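Local structure of stress response kinase A (Escherichia coli, 1ZYL) at residues Arg137-Ile142 with Val195-Gly200. The protein phosphorylates itself and probably other proteins on serine and threonine residues using ATP, and probably protects cells from stress linked to reactive oxygen species. Residues are numbered along the deposited sequence; the frame is centred on the assembly and turned at random.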
# COMPACT_ATOMS: atom_id res chain seq x y z
N ARG A 137 -12.65 -2.05 -11.99
CA ARG A 137 -13.41 -3.28 -12.17
C ARG A 137 -13.47 -3.77 -13.61
O ARG A 137 -13.84 -4.92 -13.86
CB ARG A 137 -14.83 -3.15 -11.59
CG ARG A 137 -15.64 -1.96 -12.06
CD ARG A 137 -17.08 -2.12 -11.59
NE ARG A 137 -17.14 -2.70 -10.25
CZ ARG A 137 -16.93 -2.04 -9.12
NH1 ARG A 137 -16.66 -0.74 -9.13
NH2 ARG A 137 -16.97 -2.69 -7.96
N LYS A 138 -13.08 -2.92 -14.56
CA LYS A 138 -13.11 -3.30 -15.97
C LYS A 138 -12.33 -4.59 -16.29
O LYS A 138 -12.75 -5.38 -17.14
CB LYS A 138 -12.61 -2.13 -16.82
CG LYS A 138 -13.55 -0.92 -16.76
CD LYS A 138 -13.02 0.26 -17.56
CE LYS A 138 -13.91 1.47 -17.43
NZ LYS A 138 -13.36 2.65 -18.16
N GLN A 139 -11.20 -4.81 -15.62
CA GLN A 139 -10.41 -6.02 -15.79
C GLN A 139 -9.50 -6.21 -14.59
O GLN A 139 -9.25 -5.26 -13.85
CB GLN A 139 -9.59 -6.01 -17.08
CG GLN A 139 -9.01 -4.67 -17.46
CD GLN A 139 -8.26 -4.74 -18.77
OE1 GLN A 139 -8.08 -3.72 -19.45
NE2 GLN A 139 -7.81 -5.93 -19.14
N LEU A 140 -9.02 -7.44 -14.41
CA LEU A 140 -8.16 -7.79 -13.28
C LEU A 140 -6.69 -7.98 -13.63
O LEU A 140 -6.35 -8.45 -14.71
CB LEU A 140 -8.66 -9.10 -12.65
CG LEU A 140 -9.66 -9.11 -11.50
CD1 LEU A 140 -10.41 -7.79 -11.39
CD2 LEU A 140 -10.61 -10.25 -11.71
N PHE A 141 -5.81 -7.62 -12.70
CA PHE A 141 -4.39 -7.82 -12.94
C PHE A 141 -4.21 -9.31 -13.24
O PHE A 141 -5.09 -10.13 -12.95
CB PHE A 141 -3.59 -7.42 -11.69
CG PHE A 141 -3.58 -5.94 -11.43
CD1 PHE A 141 -3.80 -5.44 -10.16
CD2 PHE A 141 -3.32 -5.03 -12.47
CE1 PHE A 141 -3.76 -4.06 -9.91
CE2 PHE A 141 -3.28 -3.64 -12.23
CZ PHE A 141 -3.50 -3.16 -10.95
N ILE A 142 -3.10 -9.67 -13.86
CA ILE A 142 -2.85 -11.07 -14.16
C ILE A 142 -1.54 -11.44 -13.52
O ILE A 142 -1.36 -12.58 -13.09
CB ILE A 142 -2.76 -11.33 -15.68
CG1 ILE A 142 -4.15 -11.20 -16.31
CG2 ILE A 142 -2.21 -12.72 -15.95
CD1 ILE A 142 -4.16 -11.39 -17.81
N VAL A 195 -13.81 -8.87 -6.75
CA VAL A 195 -12.41 -8.50 -6.82
C VAL A 195 -12.20 -7.51 -7.95
O VAL A 195 -12.83 -7.62 -9.01
CB VAL A 195 -11.50 -9.75 -7.05
CG1 VAL A 195 -12.12 -10.98 -6.43
CG2 VAL A 195 -11.25 -9.97 -8.53
N LEU A 196 -11.32 -6.54 -7.73
CA LEU A 196 -11.03 -5.54 -8.74
C LEU A 196 -9.67 -4.92 -8.48
O LEU A 196 -9.08 -5.14 -7.43
CB LEU A 196 -12.08 -4.43 -8.73
CG LEU A 196 -12.14 -3.71 -7.39
CD1 LEU A 196 -12.79 -2.33 -7.52
CD2 LEU A 196 -12.87 -4.59 -6.40
N ARG A 197 -9.18 -4.15 -9.44
CA ARG A 197 -7.90 -3.48 -9.32
C ARG A 197 -8.06 -2.40 -8.27
O ARG A 197 -8.91 -1.53 -8.42
CB ARG A 197 -7.50 -2.84 -10.66
CG ARG A 197 -6.80 -3.79 -11.60
CD ARG A 197 -7.38 -3.74 -13.01
NE ARG A 197 -7.08 -2.54 -13.77
CZ ARG A 197 -7.80 -2.13 -14.81
NH1 ARG A 197 -7.49 -1.03 -15.48
NH2 ARG A 197 -8.87 -2.82 -15.17
N LEU A 198 -7.25 -2.47 -7.21
CA LEU A 198 -7.31 -1.51 -6.10
C LEU A 198 -6.08 -0.63 -6.03
O LEU A 198 -5.06 -0.92 -6.64
CB LEU A 198 -7.38 -2.25 -4.78
CG LEU A 198 -8.52 -3.24 -4.60
CD1 LEU A 198 -8.22 -4.13 -3.40
CD2 LEU A 198 -9.83 -2.47 -4.44
N HIS A 199 -6.19 0.45 -5.27
CA HIS A 199 -5.06 1.34 -5.07
C HIS A 199 -4.11 0.51 -4.20
O HIS A 199 -2.91 0.72 -4.22
CB HIS A 199 -5.46 2.60 -4.30
CG HIS A 199 -4.30 3.43 -3.89
ND1 HIS A 199 -3.67 4.31 -4.74
CD2 HIS A 199 -3.60 3.47 -2.73
CE1 HIS A 199 -2.63 4.85 -4.12
NE2 HIS A 199 -2.57 4.36 -2.90
N GLY A 200 -4.69 -0.40 -3.43
CA GLY A 200 -3.92 -1.30 -2.59
C GLY A 200 -3.32 -0.79 -1.30
O GLY A 200 -3.08 -1.58 -0.40
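R197 sets its CG anti to the carbonyl carbon, beside the backbone N, and then bends at chi2 and chi3, while F141, with CG likewise anti to its carbonyl carbon (chi1 -70°), turns one ring face to that bend. The geometry fits a CH-pi contact: R197 CG stands 3.4 Å from the centroid of the F141 ring and only 10° off its normal. This methylene lies over the ring centre; the guanidinium beyond it is tilted 62° to the ring and lies obliquely to F141 CE2. Beyond the bend, R197 NH2 donates to the backbone carbonyl Q139 O at 2.8 Å, a bond whose exact geometry is less sure because that oxygen is modelled too close to a neighbour. R197 NH1 is hydrogen-bonded to Q76 of helix 64-79, giving the guanidinium a second anchor. Replacing F141 by an alanine would probably open a gap over R197 CG and cost the CH-pi contact, leaving the arginine held mainly by its guanidinium bonds. One residue before F141, L140 CD2 meets V195 CG2 at 3.3 Å, the two side chains crossing at about a right angle, and L140 CD1 reaches L196 CA at 3.5 Å. R137 CA continues this packing, 3.9 Å from L196 CB. The contact thus joins the loop after helix 119-136 to short strand 196-197, which leads into H199, G200 and the inferred proton acceptor D201, the His-Gly-Asp sequence characteristic of the catalytic loop in the aminoglycoside phosphotransferase-like kinase fold.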